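Local coordinates for protein-tyrosine-phosphatase (Shewanella sp., PDB 2Z72) that probably removes phosphate from protein tyrosines by hydrolysis, as a cold-active phosphatase of the calcineurin-like phosphoesterase family with two zinc ions, at residues 78-83 with 112-117; 286-291 with 304-309. All coordinates share one frame; numbering follows the deposited sequence. Where two conformers were deposited one is given.

How the contacts relate
Contacts 1 and 2 are successive along the chain, their centres about 10 Å apart, and approach the same two-zinc site from different loops. Contact 1 (78-83 with 112-117) provides the ligands Asp78, His80 and Asp114; contact 2 (286-291 with 304-309) adds His286. The chain B zinc and the chain C zinc lie 3.2 Å from each other. Asp114 OD1 and water 3 bridge them, and water 3 also donates to His286 O. The contacts touch directly where Asp78 OD2 lies 2.8 Å from His286 N, a probable hydrogen bond. Asp304 OD1 lies 3.1 Å from Asp78 CG, two like charges whose repulsion the chain B zinc, about 4 Å from the Asp304 side chain, probably eases.

Contact 1: 78-83 with 112-117; sequences DVHGQY and TGDIFD. With ZN (zinc ion), chain B; ZN (zinc ion), chain C.
Asp78 and His80 of a DVHG loop meet Asp114 of a GDIFD loop at the zinc site of a calcineurin-like phosphoesterase; each loop follows one of two adjacent parallel strands, 72-76 and 108-111. The chain B zinc is bound by Asp78 OD1 at 2.0 Å, by His80 NE2 at 2.0 Å and by Asp114 OD1 at 2.2 Å, with waters 2 and 3 completing five ligands. The same Asp114 OD1 reaches the chain C zinc at 2.3 Å, so one oxygen bridges both metals; Asn149, His207, His286 and water 3 complete that second site. Asp78 and Asp114 run side by side, their carboxylate planes 83° apart. The other Asp78 oxygen, OD2, is turned to His286 N, and Asp114 OD2 bonds to His150 N.

His80 has CG beside its backbone N (chi1 -77°), which sets one ring face against Asp114 O, 3.7 Å above the imidazole plane and over its centre. That oxygen also accepts from His80 N at 2.9 Å. At the ring edge ND1 donates to Phe116 O at 2.7 Å, an acceptor lying 24° out of the ring plane, and weakly to Asp117 O. Asp78 N bonds to Gly113 O at 3.0 Å, while water 1 joins Val79 N to Gly113 O.

With ND1 as donor, NE2 offers its lone pair to zinc, and the backbone oxygens fix the rotation of the ring. The two cations probably polarise bridging water 3, consistent with its acting as the nucleophile, as proposed for related phosphoesterases.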
loop_
_atom_site.group_PDB
_atom_site.type_symbol
_atom_site.label_atom_id
_atom_site.label_comp_id
_atom_site.label_asym_id
_atom_site.label_seq_id
_atom_site.Cartn_x
_atom_site.Cartn_y
_atom_site.Cartn_z
ATOM N N ASP A 78 6.090 1.653 0.606
ATOM C CA ASP A 78 7.170 0.665 0.538
ATOM C C ASP A 78 7.605 0.204 1.925
ATOM O O ASP A 78 8.779 0.095 2.262
ATOM C CB ASP A 78 8.356 1.219 -0.266
ATOM C CG ASP A 78 7.992 1.405 -1.734
ATOM O OD1 ASP A 78 8.195 0.497 -2.562
ATOM O OD2 ASP A 78 7.425 2.488 -2.052
ATOM N N VAL A 79 6.600 -0.142 2.749
ATOM C CA VAL A 79 6.911 -0.692 4.066
ATOM C C VAL A 79 7.641 -2.042 3.965
ATOM O O VAL A 79 8.459 -2.334 4.823
ATOM C CB VAL A 79 5.602 -0.762 4.876
ATOM C CG1 VAL A 79 5.760 -1.542 6.159
ATOM C CG2 VAL A 79 5.049 0.628 5.152
ATOM N N HIS A 80 7.314 -2.852 2.960
ATOM C CA HIS A 80 8.077 -4.091 2.709
ATOM C C HIS A 80 8.232 -4.915 3.963
ATOM O O HIS A 80 9.321 -5.296 4.400
ATOM C CB HIS A 80 9.431 -3.761 2.048
ATOM C CG HIS A 80 9.240 -3.448 0.591
ATOM N ND1 HIS A 80 8.679 -4.325 -0.284
ATOM C CD2 HIS A 80 9.585 -2.367 -0.158
ATOM C CE1 HIS A 80 8.643 -3.786 -1.492
ATOM N NE2 HIS A 80 9.202 -2.562 -1.473
ATOM N N GLY A 81 7.116 -5.147 4.665
ATOM C CA GLY A 81 7.083 -6.032 5.791
ATOM C C GLY A 81 7.759 -5.532 7.053
ATOM O O GLY A 81 8.042 -6.380 7.939
ATOM N N GLN A 82 8.021 -4.263 7.188
ATOM C CA GLN A 82 8.671 -3.687 8.379
ATOM C C GLN A 82 7.620 -3.018 9.271
ATOM O O GLN A 82 7.440 -1.806 9.283
ATOM C CB GLN A 82 9.771 -2.742 7.965
ATOM C CG GLN A 82 10.871 -3.422 7.208
ATOM C CD GLN A 82 11.707 -4.393 8.010
ATOM O OE1 GLN A 82 12.353 -5.300 7.388
ATOM N NE2 GLN A 82 11.793 -4.272 9.292
ATOM N N TYR A 83 6.886 -3.838 10.006
ATOM C CA TYR A 83 5.833 -3.388 10.890
ATOM C C TYR A 83 6.324 -2.491 12.001
ATOM O O TYR A 83 5.766 -1.412 12.281
ATOM C CB TYR A 83 5.076 -4.580 11.483
ATOM C CG TYR A 83 4.068 -4.204 12.542
ATOM C CD1 TYR A 83 4.237 -4.499 13.861
ATOM C CD2 TYR A 83 2.899 -3.535 12.155
ATOM C CE1 TYR A 83 3.313 -4.173 14.826
ATOM C CE2 TYR A 83 1.956 -3.195 13.130
ATOM C CZ TYR A 83 2.162 -3.502 14.438
ATOM O OH TYR A 83 1.182 -3.129 15.353
ATOM N N THR A 112 1.175 4.248 -0.777
ATOM C CA THR A 112 1.307 4.019 -2.223
ATOM C C THR A 112 1.981 2.699 -2.569
ATOM O O THR A 112 2.863 2.673 -3.445
ATOM C CB THR A 112 2.029 5.192 -2.905
ATOM O OG1 THR A 112 3.287 5.408 -2.324
ATOM C CG2 THR A 112 1.244 6.512 -2.716
ATOM N N GLY A 113 1.549 1.604 -1.931
ATOM C CA GLY A 113 1.975 0.267 -2.341
ATOM C C GLY A 113 3.161 -0.319 -1.591
ATOM O O GLY A 113 3.818 0.303 -0.766
ATOM N N ASP A 114 3.379 -1.588 -1.896
ATOM C CA ASP A 114 4.556 -2.370 -1.465
ATOM C C ASP A 114 4.637 -2.587 0.015
ATOM O O ASP A 114 5.655 -2.417 0.683
ATOM C CB ASP A 114 5.859 -1.796 -2.034
ATOM C CG ASP A 114 6.153 -2.240 -3.444
ATOM O OD1 ASP A 114 7.364 -1.945 -3.880
ATOM O OD2 ASP A 114 5.289 -2.804 -4.120
ATOM N N ILE A 115 3.506 -3.110 0.565
ATOM C CA ILE A 115 3.504 -3.775 1.856
ATOM C C ILE A 115 4.266 -5.084 1.802
ATOM O O ILE A 115 5.051 -5.421 2.682
ATOM C CB ILE A 115 2.074 -4.033 2.353
ATOM C CG1 ILE A 115 1.396 -2.722 2.747
ATOM C CG2 ILE A 115 2.085 -5.049 3.490
ATOM C CD1 ILE A 115 -0.064 -2.828 3.093
ATOM N N PHE A 116 4.006 -5.873 0.755
ATOM C CA PHE A 116 4.624 -7.198 0.628
ATOM C C PHE A 116 6.131 -7.123 0.339
ATOM O O PHE A 116 6.638 -6.164 -0.223
ATOM C CB PHE A 116 3.991 -7.970 -0.493
ATOM C CG PHE A 116 2.607 -8.493 -0.206
ATOM C CD1 PHE A 116 1.467 -7.789 -0.565
ATOM C CD2 PHE A 116 2.459 -9.707 0.428
ATOM C CE1 PHE A 116 0.230 -8.305 -0.297
ATOM C CE2 PHE A 116 1.224 -10.201 0.691
ATOM C CZ PHE A 116 0.106 -9.530 0.321
ATOM N N ASP A 117 6.769 -8.219 0.727
ATOM C CA ASP A 117 8.088 -8.699 0.318
ATOM C C ASP A 117 9.219 -8.015 1.064
ATOM O O ASP A 117 9.088 -6.946 1.657
ATOM C CB ASP A 117 8.238 -8.580 -1.207
ATOM C CG ASP A 117 7.395 -9.559 -1.984
ATOM O OD1 ASP A 117 7.324 -9.393 -3.242
ATOM O OD2 ASP A 117 6.839 -10.501 -1.367
HETATM ZN ZN ZN B . 9.168 -1.193 -2.941
HETATM ZN ZN ZN C . 7.897 -1.058 -5.918
HETATM O O HOH W 1 3.768 0.065 2.075
HETATM O O HOH W 2 10.983 -0.284 -2.337
HETATM O O HOH W 3 9.558 -1.124 -4.877
#

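Contact 2: 286-291 with 304-309. With ZN (zinc ion), chain C.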
loop_
_atom_site.group_PDB
_atom_site.type_symbol
_atom_site.label_atom_id
_atom_site.label_comp_id
_atom_site.label_asym_id
_atom_site.label_seq_id
_atom_site.Cartn_x
_atom_site.Cartn_y
_atom_site.Cartn_z
ATOM N N HIS A 286 8.231 3.336 -4.635
ATOM C CA HIS A 286 8.882 2.360 -5.467
ATOM C C HIS A 286 10.389 2.476 -5.578
ATOM O O HIS A 286 11.063 1.444 -5.559
ATOM C CB HIS A 286 8.257 2.333 -6.881
ATOM C CG HIS A 286 8.730 1.284 -7.818
ATOM N ND1 HIS A 286 8.675 -0.063 -7.637
ATOM C CD2 HIS A 286 9.253 1.439 -9.072
ATOM C CE1 HIS A 286 9.173 -0.630 -8.711
ATOM N NE2 HIS A 286 9.541 0.240 -9.633
ATOM N N THR A 287 10.901 3.654 -5.795
ATOM C CA THR A 287 12.308 3.960 -5.946
ATOM C C THR A 287 12.820 4.578 -4.643
ATOM O O THR A 287 12.508 5.720 -4.327
ATOM C CB THR A 287 12.540 4.865 -7.170
ATOM O OG1 THR A 287 11.926 4.304 -8.321
ATOM C CG2 THR A 287 14.058 4.975 -7.428
ATOM N N SER A 288 13.602 3.756 -3.894
ATOM C CA SER A 288 13.860 4.078 -2.506
ATOM C C SER A 288 14.846 5.243 -2.366
ATOM O O SER A 288 15.899 5.259 -2.997
ATOM C CB SER A 288 14.414 2.877 -1.769
ATOM O OG SER A 288 13.572 1.740 -1.993
ATOM N N GLN A 289 14.493 6.138 -1.488
ATOM C CA GLN A 289 15.294 7.312 -1.114
ATOM C C GLN A 289 15.702 7.288 0.357
ATOM O O GLN A 289 15.154 6.525 1.160
ATOM C CB GLN A 289 14.474 8.594 -1.363
ATOM C CG GLN A 289 13.931 8.695 -2.759
ATOM C CD GLN A 289 14.967 8.578 -3.838
ATOM O OE1 GLN A 289 14.814 7.823 -4.835
ATOM N NE2 GLN A 289 16.003 9.319 -3.652
ATOM N N GLU A 290 16.660 8.111 0.728
ATOM C CA GLU A 290 17.131 8.157 2.112
ATOM C C GLU A 290 16.160 8.869 3.029
ATOM O O GLU A 290 16.296 8.796 4.248
ATOM C CB GLU A 290 18.497 8.863 2.164
ATOM C CG GLU A 290 19.561 8.115 1.372
ATOM C CD GLU A 290 20.933 8.768 1.445
ATOM O OE1 GLU A 290 21.836 8.421 0.649
ATOM O OE2 GLU A 290 21.194 9.633 2.302
ATOM N N ARG A 291 15.196 9.605 2.430
ATOM C CA ARG A 291 14.268 10.452 3.164
ATOM C C ARG A 291 13.135 10.790 2.232
ATOM O O ARG A 291 13.253 10.581 1.019
ATOM C CB ARG A 291 14.895 11.770 3.696
ATOM C CG ARG A 291 15.571 12.609 2.635
ATOM C CD ARG A 291 16.101 13.933 3.186
ATOM N NE ARG A 291 16.388 14.795 2.030
ATOM C CZ ARG A 291 17.489 14.704 1.300
ATOM N NH1 ARG A 291 18.459 13.811 1.606
ATOM N NH2 ARG A 291 17.578 15.524 0.276
ATOM N N ASP A 304 9.028 6.777 -0.891
ATOM C CA ASP A 304 9.724 5.569 -0.443
ATOM C C ASP A 304 10.948 6.071 0.299
ATOM O O ASP A 304 11.907 6.511 -0.354
ATOM C CB ASP A 304 10.035 4.632 -1.574
ATOM C CG ASP A 304 10.785 3.374 -1.131
ATOM O OD1 ASP A 304 10.936 2.493 -1.992
ATOM O OD2 ASP A 304 11.192 3.315 0.064
ATOM N N SER A 305 10.901 6.038 1.605
ATOM C CA SER A 305 11.967 6.499 2.466
ATOM C C SER A 305 12.825 5.404 3.029
ATOM O O SER A 305 13.440 5.550 4.085
ATOM C CB SER A 305 11.304 7.289 3.583
ATOM O OG SER A 305 10.521 6.354 4.247
ATOM N N SER A 306 12.839 4.279 2.330
ATOM C CA SER A 306 13.659 3.128 2.715
ATOM C C SER A 306 13.249 2.481 4.028
ATOM O O SER A 306 14.102 1.906 4.718
ATOM C CB SER A 306 15.152 3.482 2.690
ATOM O OG SER A 306 15.540 3.819 1.344
ATOM N N ILE A 307 11.957 2.492 4.338
ATOM C CA ILE A 307 11.456 1.686 5.435
ATOM C C ILE A 307 11.927 0.232 5.262
ATOM O O ILE A 307 12.126 -0.473 6.271
ATOM C CB ILE A 307 9.916 1.813 5.527
ATOM C CG1 ILE A 307 9.528 3.189 5.956
ATOM C CG2 ILE A 307 9.351 0.721 6.475
ATOM C CD1 ILE A 307 8.029 3.490 5.819
ATOM N N LYS A 308 12.082 -0.252 4.036
ATOM C CA LYS A 308 12.436 -1.628 3.772
ATOM C C LYS A 308 13.727 -2.040 4.440
ATOM O O LYS A 308 13.910 -3.219 4.665
ATOM C CB LYS A 308 12.538 -1.904 2.264
ATOM C CG LYS A 308 13.757 -1.230 1.605
ATOM C CD LYS A 308 13.762 -1.302 0.129
ATOM C CE LYS A 308 15.021 -0.697 -0.470
ATOM N NZ LYS A 308 15.047 -0.768 -1.937
ATOM N N VAL A 309 14.613 -1.085 4.736
ATOM C CA VAL A 309 15.911 -1.415 5.335
ATOM C C VAL A 309 15.726 -1.757 6.793
ATOM O O VAL A 309 16.597 -2.389 7.393
ATOM C CB VAL A 309 16.891 -0.279 5.078
ATOM C CG1 VAL A 309 18.241 -0.433 5.774
ATOM C CG2 VAL A 309 17.188 -0.224 3.593
HETATM ZN ZN ZN C . 7.897 -1.058 -5.918
HETATM O O HOH W 4 13.083 -0.701 -4.021
HETATM O O HOH W 3 9.558 -1.124 -4.877
HETATM O O HOH W 5 10.083 7.198 -3.747
HETATM O O HOH W 6 14.056 7.970 5.857
#
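Ser288 and Asp304 join two loops beside the zinc centre. Asp304 swings CG anti to its backbone N (chi1 179°), sending the carboxylate against Ser288, whose OG donates to OD1 at 2.7 Å from 46° out of the carboxylate plane. OD2 instead accepts from Ser306 N at 3.0 Å, closing an Asx turn. Lys308 CG stands between its own backbone N and carbonyl carbon (chi1 70°); beyond it the chain is extended and brings NZ to Ser288 OG at 2.9 Å. Ser288 OG thus accepts from the ammonium and donates to the carboxylate, linking the two charges, and water 4 accepts from NZ.

Ser306 OG donates to Gln289 O at 2.7 Å from above the carbonyl plane, while Gln289 N bonds to Asp304 O at 2.8 Å. With an alanine in place of Asp304, Ser288 OG and Ser306 N would probably lose their acceptor, the Asx turn with it, and the ammonium of Lys308 the nearby carboxylate. His286 ND1 binds the chain C zinc at 2.1 Å.

The loops follow neighbouring parallel strands 281-284 and 300-302; the first runs on to edge strand 293-295, the second to strand 315-319 of the other sheet.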